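Long-range contact in uncharacterized protein (PDB 3LPZ), which probably acts in the Get pathway of tail-anchored protein biogenesis, as an alpha-solenoid of the GET4 family that binds Get5: residues A78-V92 / R116-D130. Sequence-based numbering, arbitrary orientation.
Sequences AVLLVDTFRQAGQRV and RFVKEMIDWSKKFGD
Trp124 lies between Phe85 and Val92, its broad indole set against the end of helix 71-88 and the residues that follow. Phe85 CB sits over one face, 4.0 Å from the centroid of the five-membered ring of Trp124, while Val92 CG2 presses on the opposite face, 3.9 Å from the centroid of the six-membered ring. At the ring's edge, Trp124 NE1 donates to Gln90 O over 2.9 Å, nearly along the C=O axis, which fixes the indole's rotation. Nearer the N-terminal ends of both segments, Val82 is a knob among Phe117, Glu120, Met121 and Trp124; with CG1 anti to the backbone N (chi1 177°), that branch reaches Trp124 CB at 3.6 Å and leaves CG2 for Phe117. On the more solvent-accessible side, the long, extended Arg86 points its guanidinium edge at two acids, the Glu120 carboxylate turned nearly perpendicular to it: NH2 binds Glu120 OE1 at 2.8 Å and Asp123 OD2 at 3.0 Å, the latter on its anti side. Water 1 joins Arg86 NE to Asp123 OD2. Were Arg86 replaced by an alanine, Glu120 and Asp123 would probably lose their shared cation, and Asp83 its salt-bridge partner. As a second shell, Arg116 and Lys127 hold the other carboxylate oxygens. Gly89, whose positive phi suits glycine, ends its helix in a Schellman motif; beyond it Val92 N donates to Phe128 O at 3.0 Å. Segments 78-88 and 116-128 run nearly parallel (14°) within the alpha-solenoid, helix 94-104 packing Leu100 on Trp124. An apolar seam bordered by alternating charges thus joins the two helices, its indole N-H satisfied by a loop carbonyl.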
loop_
_atom_site.group_PDB
_atom_site.type_symbol
_atom_site.label_atom_id
_atom_site.label_comp_id
_atom_site.label_asym_id
_atom_site.label_seq_id
_atom_site.Cartn_x
_atom_site.Cartn_y
_atom_site.Cartn_z
ATOM N N ALA A 78 -15.774 15.455 7.869
ATOM C CA ALA A 78 -15.414 14.072 7.517
ATOM C C ALA A 78 -14.533 13.463 8.610
ATOM O O ALA A 78 -14.681 12.296 8.951
ATOM C CB ALA A 78 -14.715 14.006 6.132
ATOM N N VAL A 79 -13.608 14.251 9.155
ATOM C CA VAL A 79 -12.785 13.785 10.299
ATOM C C VAL A 79 -13.665 13.523 11.530
ATOM O O VAL A 79 -13.473 12.513 12.250
ATOM C CB VAL A 79 -11.608 14.794 10.613
ATOM C CG1 VAL A 79 -10.851 14.430 11.903
ATOM C CG2 VAL A 79 -10.621 14.836 9.422
ATOM N N LEU A 80 -14.644 14.406 11.772
ATOM C CA LEU A 80 -15.568 14.238 12.904
ATOM C C LEU A 80 -16.381 12.946 12.732
ATOM O O LEU A 80 -16.703 12.268 13.693
ATOM C CB LEU A 80 -16.504 15.454 13.004
ATOM C CG LEU A 80 -17.415 15.570 14.228
ATOM C CD1 LEU A 80 -16.611 15.414 15.524
ATOM C CD2 LEU A 80 -18.206 16.902 14.209
ATOM N N LEU A 81 -16.698 12.611 11.484
ATOM C CA LEU A 81 -17.446 11.417 11.178
ATOM C C LEU A 81 -16.662 10.180 11.637
ATOM O O LEU A 81 -17.234 9.261 12.227
ATOM C CB LEU A 81 -17.739 11.340 9.668
ATOM C CG LEU A 81 -18.338 10.016 9.135
ATOM C CD1 LEU A 81 -19.717 9.745 9.795
ATOM C CD2 LEU A 81 -18.419 10.003 7.586
ATOM N N VAL A 82 -15.363 10.147 11.334
ATOM C CA VAL A 82 -14.514 9.036 11.779
ATOM C C VAL A 82 -14.495 9.013 13.300
ATOM O O VAL A 82 -14.602 7.943 13.893
ATOM C CB VAL A 82 -13.042 9.148 11.283
ATOM C CG1 VAL A 82 -12.195 7.986 11.853
ATOM C CG2 VAL A 82 -12.985 9.139 9.755
ATOM N N ASP A 83 -14.331 10.161 13.963
ATOM C CA ASP A 83 -14.286 10.154 15.424
ATOM C C ASP A 83 -15.626 9.678 16.011
ATOM O O ASP A 83 -15.682 9.076 17.089
ATOM C CB ASP A 83 -13.852 11.527 15.950
ATOM C CG ASP A 83 -12.337 11.699 15.915
ATOM O OD1 ASP A 83 -11.602 10.940 16.605
ATOM O OD2 ASP A 83 -11.863 12.589 15.193
ATOM N N THR A 84 -16.706 9.951 15.276
ATOM C CA THR A 84 -18.027 9.517 15.680
ATOM C C THR A 84 -18.121 7.996 15.597
ATOM O O THR A 84 -18.684 7.385 16.496
ATOM C CB THR A 84 -19.125 10.210 14.841
ATOM O OG1 THR A 84 -19.042 11.630 15.074
ATOM C CG2 THR A 84 -20.526 9.723 15.235
ATOM N N PHE A 85 -17.565 7.391 14.538
ATOM C CA PHE A 85 -17.539 5.917 14.401
ATOM C C PHE A 85 -16.774 5.304 15.581
ATOM O O PHE A 85 -17.186 4.306 16.163
ATOM C CB PHE A 85 -16.880 5.484 13.076
ATOM C CG PHE A 85 -17.783 5.582 11.838
ATOM C CD1 PHE A 85 -19.158 5.394 11.910
ATOM C CD2 PHE A 85 -17.225 5.803 10.584
ATOM C CE1 PHE A 85 -19.974 5.466 10.745
ATOM C CE2 PHE A 85 -18.034 5.879 9.419
ATOM C CZ PHE A 85 -19.403 5.699 9.510
ATOM N N ARG A 86 -15.637 5.888 15.912
ATOM C CA ARG A 86 -14.881 5.466 17.102
ATOM C C ARG A 86 -15.665 5.487 18.395
ATOM O O ARG A 86 -15.660 4.504 19.135
ATOM C CB ARG A 86 -13.708 6.388 17.322
ATOM C CG ARG A 86 -12.669 6.242 16.346
ATOM C CD ARG A 86 -11.455 6.967 16.876
ATOM N NE ARG A 86 -10.363 6.814 15.942
ATOM C CZ ARG A 86 -9.963 7.755 15.104
ATOM N NH1 ARG A 86 -10.565 8.961 15.091
ATOM N NH2 ARG A 86 -8.948 7.491 14.303
ATOM N N GLN A 87 -16.300 6.629 18.677
ATOM C CA GLN A 87 -17.087 6.817 19.894
ATOM C C GLN A 87 -18.291 5.879 19.961
ATOM O O GLN A 87 -18.679 5.430 21.028
ATOM C CB GLN A 87 -17.595 8.254 19.979
ATOM C CG GLN A 87 -16.536 9.241 20.318
ATOM C CD GLN A 87 -17.149 10.564 20.699
ATOM O OE1 GLN A 87 -17.161 10.929 21.876
ATOM N NE2 GLN A 87 -17.717 11.269 19.722
ATOM N N ALA A 88 -18.876 5.606 18.807
ATOM C CA ALA A 88 -19.982 4.664 18.693
ATOM C C ALA A 88 -19.529 3.204 18.816
ATOM O O ALA A 88 -20.357 2.329 18.929
ATOM C CB ALA A 88 -20.685 4.866 17.357
ATOM N N GLY A 89 -18.223 2.944 18.772
ATOM C CA GLY A 89 -17.742 1.566 18.674
ATOM C C GLY A 89 -18.179 0.874 17.370
ATOM O O GLY A 89 -18.338 -0.348 17.337
ATOM N N GLN A 90 -18.376 1.661 16.307
ATOM C CA GLN A 90 -18.771 1.147 14.993
ATOM C C GLN A 90 -17.617 0.338 14.358
ATOM O O GLN A 90 -16.539 0.876 14.079
ATOM C CB GLN A 90 -19.216 2.301 14.060
ATOM C CG GLN A 90 -19.561 1.832 12.611
ATOM C CD GLN A 90 -20.725 0.880 12.600
ATOM O OE1 GLN A 90 -21.811 1.249 13.010
ATOM N NE2 GLN A 90 -20.507 -0.353 12.148
ATOM N N ARG A 91 -17.837 -0.966 14.174
ATOM C CA ARG A 91 -16.859 -1.798 13.476
ATOM C C ARG A 91 -16.873 -1.520 11.969
ATOM O O ARG A 91 -17.869 -1.070 11.422
ATOM C CB ARG A 91 -17.116 -3.289 13.726
ATOM C CG ARG A 91 -17.403 -3.670 15.180
ATOM C CD ARG A 91 -16.260 -4.382 15.873
ATOM N NE ARG A 91 -15.486 -5.294 15.016
ATOM C CZ ARG A 91 -14.179 -5.485 15.186
ATOM N NH1 ARG A 91 -13.542 -4.841 16.172
ATOM N NH2 ARG A 91 -13.502 -6.295 14.388
ATOM N N VAL A 92 -15.746 -1.765 11.309
ATOM C CA VAL A 92 -15.674 -1.667 9.861
ATOM C C VAL A 92 -16.741 -2.590 9.219
ATOM O O VAL A 92 -16.810 -3.791 9.520
ATOM C CB VAL A 92 -14.270 -2.038 9.340
ATOM C CG1 VAL A 92 -14.211 -1.974 7.807
ATOM C CG2 VAL A 92 -13.187 -1.133 9.951
ATOM N N ARG A 116 -5.116 14.299 6.888
ATOM C CA ARG A 116 -5.632 13.963 8.222
ATOM C C ARG A 116 -6.793 12.969 8.108
ATOM O O ARG A 116 -6.840 11.992 8.842
ATOM C CB ARG A 116 -6.085 15.224 8.970
ATOM C CG ARG A 116 -6.473 15.017 10.458
ATOM C CD ARG A 116 -7.010 16.328 11.045
ATOM N NE ARG A 116 -7.504 16.217 12.422
ATOM C CZ ARG A 116 -7.268 15.187 13.226
ATOM N NH1 ARG A 116 -6.534 14.174 12.794
ATOM N NH2 ARG A 116 -7.766 15.171 14.456
ATOM N N PHE A 117 -7.722 13.215 7.187
ATOM C CA PHE A 117 -8.868 12.314 7.019
ATOM C C PHE A 117 -8.382 10.889 6.712
ATOM O O PHE A 117 -8.859 9.924 7.325
ATOM C CB PHE A 117 -9.817 12.804 5.929
ATOM C CG PHE A 117 -10.950 11.867 5.660
ATOM C CD1 PHE A 117 -11.973 11.688 6.604
ATOM C CD2 PHE A 117 -10.982 11.113 4.478
ATOM C CE1 PHE A 117 -13.047 10.793 6.358
ATOM C CE2 PHE A 117 -12.049 10.215 4.235
ATOM C CZ PHE A 117 -13.085 10.066 5.184
ATOM N N VAL A 118 -7.428 10.761 5.786
ATOM C CA VAL A 118 -6.943 9.441 5.374
ATOM C C VAL A 118 -6.283 8.738 6.548
ATOM O O VAL A 118 -6.551 7.558 6.803
ATOM C CB VAL A 118 -5.997 9.495 4.124
ATOM C CG1 VAL A 118 -5.158 8.184 3.976
ATOM C CG2 VAL A 118 -6.841 9.773 2.836
ATOM N N LYS A 119 -5.428 9.465 7.265
ATOM C CA LYS A 119 -4.806 8.934 8.463
ATOM C C LYS A 119 -5.835 8.447 9.498
ATOM O O LYS A 119 -5.708 7.327 10.020
ATOM C CB LYS A 119 -3.897 9.995 9.080
ATOM C CG LYS A 119 -2.870 9.474 10.040
ATOM C CD LYS A 119 -3.350 9.489 11.493
ATOM C CE LYS A 119 -2.176 9.195 12.446
ATOM N NZ LYS A 119 -2.581 8.240 13.534
ATOM N N GLU A 120 -6.841 9.274 9.788
ATOM C CA GLU A 120 -7.834 8.917 10.805
ATOM C C GLU A 120 -8.651 7.697 10.395
ATOM O O GLU A 120 -8.861 6.789 11.211
ATOM C CB GLU A 120 -8.760 10.100 11.140
ATOM C CG GLU A 120 -8.012 11.304 11.787
ATOM C CD GLU A 120 -7.411 11.001 13.173
ATOM O OE1 GLU A 120 -7.854 10.066 13.880
ATOM O OE2 GLU A 120 -6.474 11.709 13.559
ATOM N N MET A 121 -9.110 7.702 9.146
ATOM C CA MET A 121 -9.977 6.666 8.594
ATOM C C MET A 121 -9.251 5.290 8.630
ATOM O O MET A 121 -9.815 4.274 9.074
ATOM C CB MET A 121 -10.341 7.087 7.147
ATOM C CG MET A 121 -11.052 6.060 6.279
ATOM S SD MET A 121 -11.125 6.551 4.523
ATOM C CE MET A 121 -9.490 6.152 3.886
ATOM N N ILE A 122 -7.992 5.270 8.179
ATOM C CA ILE A 122 -7.195 4.040 8.203
ATOM C C ILE A 122 -6.992 3.555 9.644
ATOM O O ILE A 122 -7.107 2.349 9.900
ATOM C CB ILE A 122 -5.829 4.210 7.503
ATOM C CG1 ILE A 122 -6.007 4.442 5.981
ATOM C CG2 ILE A 122 -4.861 2.987 7.794
ATOM C CD1 ILE A 122 -6.572 3.270 5.214
ATOM N N ASP A 123 -6.706 4.485 10.560
ATOM C CA ASP A 123 -6.465 4.163 11.974
ATOM C C ASP A 123 -7.738 3.617 12.614
ATOM O O ASP A 123 -7.700 2.619 13.333
ATOM C CB ASP A 123 -5.958 5.384 12.771
ATOM C CG ASP A 123 -5.860 5.104 14.258
ATOM O OD1 ASP A 123 -4.840 4.525 14.699
ATOM O OD2 ASP A 123 -6.810 5.427 14.989
ATOM N N TRP A 124 -8.877 4.230 12.336
ATOM C CA TRP A 124 -10.121 3.632 12.833
ATOM C C TRP A 124 -10.279 2.202 12.272
ATOM O O TRP A 124 -10.659 1.291 12.989
ATOM C CB TRP A 124 -11.326 4.502 12.481
ATOM C CG TRP A 124 -12.640 3.748 12.455
ATOM C CD1 TRP A 124 -13.442 3.425 13.536
ATOM C CD2 TRP A 124 -13.310 3.235 11.297
ATOM N NE1 TRP A 124 -14.565 2.779 13.103
ATOM C CE2 TRP A 124 -14.508 2.632 11.740
ATOM C CE3 TRP A 124 -13.019 3.238 9.919
ATOM C CZ2 TRP A 124 -15.420 2.025 10.859
ATOM C CZ3 TRP A 124 -13.915 2.632 9.042
ATOM C CH2 TRP A 124 -15.111 2.036 9.520
ATOM N N SER A 125 -9.957 2.008 10.996
ATOM C CA SER A 125 -10.151 0.691 10.382
ATOM C C SER A 125 -9.191 -0.373 10.994
ATOM O O SER A 125 -9.521 -1.549 11.033
ATOM C CB SER A 125 -10.016 0.772 8.864
ATOM O OG SER A 125 -8.653 0.790 8.454
ATOM N N LYS A 126 -8.016 0.044 11.456
ATOM C CA LYS A 126 -7.079 -0.881 12.117
ATOM C C LYS A 126 -7.621 -1.343 13.458
ATOM O O LYS A 126 -7.562 -2.541 13.796
ATOM C CB LYS A 126 -5.723 -0.215 12.360
ATOM C CG LYS A 126 -4.976 0.198 11.118
ATOM C CD LYS A 126 -3.703 0.925 11.547
ATOM C CE LYS A 126 -2.704 0.987 10.449
ATOM N NZ LYS A 126 -1.490 1.686 10.948
ATOM N N LYS A 127 -8.136 -0.383 14.224
ATOM C CA LYS A 127 -8.607 -0.644 15.577
ATOM C C LYS A 127 -10.016 -1.237 15.620
ATOM O O LYS A 127 -10.332 -1.991 16.525
ATOM C CB LYS A 127 -8.496 0.650 16.410
ATOM C CG LYS A 127 -7.029 0.868 16.816
ATOM C CD LYS A 127 -6.697 2.247 17.323
ATOM C CE LYS A 127 -5.215 2.282 17.669
ATOM N NZ LYS A 127 -4.611 3.583 17.273
ATOM N N PHE A 128 -10.842 -0.929 14.625
ATOM C CA PHE A 128 -12.237 -1.320 14.647
ATOM C C PHE A 128 -12.585 -2.351 13.557
ATOM O O PHE A 128 -13.736 -2.698 13.371
ATOM C CB PHE A 128 -13.130 -0.061 14.627
ATOM C CG PHE A 128 -13.111 0.704 15.947
ATOM C CD1 PHE A 128 -12.084 1.635 16.230
ATOM C CD2 PHE A 128 -14.061 0.436 16.941
ATOM C CE1 PHE A 128 -12.064 2.329 17.427
ATOM C CE2 PHE A 128 -14.034 1.126 18.175
ATOM C CZ PHE A 128 -13.037 2.073 18.413
ATOM N N GLY A 129 -11.568 -2.865 12.868
ATOM C CA GLY A 129 -11.776 -3.849 11.801
ATOM C C GLY A 129 -10.979 -5.117 12.090
ATOM O O GLY A 129 -10.169 -5.147 13.014
ATOM N N ASP A 130 -11.147 -6.143 11.264
ATOM C CA ASP A 130 -10.467 -7.420 11.503
ATOM C C ASP A 130 -8.995 -7.446 11.035
ATOM O O ASP A 130 -8.284 -8.419 11.325
ATOM C CB ASP A 130 -11.221 -8.567 10.819
ATOM C CG ASP A 130 -12.647 -8.742 11.358
ATOM O OD1 ASP A 130 -12.958 -8.306 12.487
ATOM O OD2 ASP A 130 -13.475 -9.295 10.631
HETATM O O HOH W 1 -9.074 4.450 16.105
HETATM O O HOH W 2 -10.597 -4.710 16.025
HETATM O O HOH W 3 -15.929 -7.064 12.744
#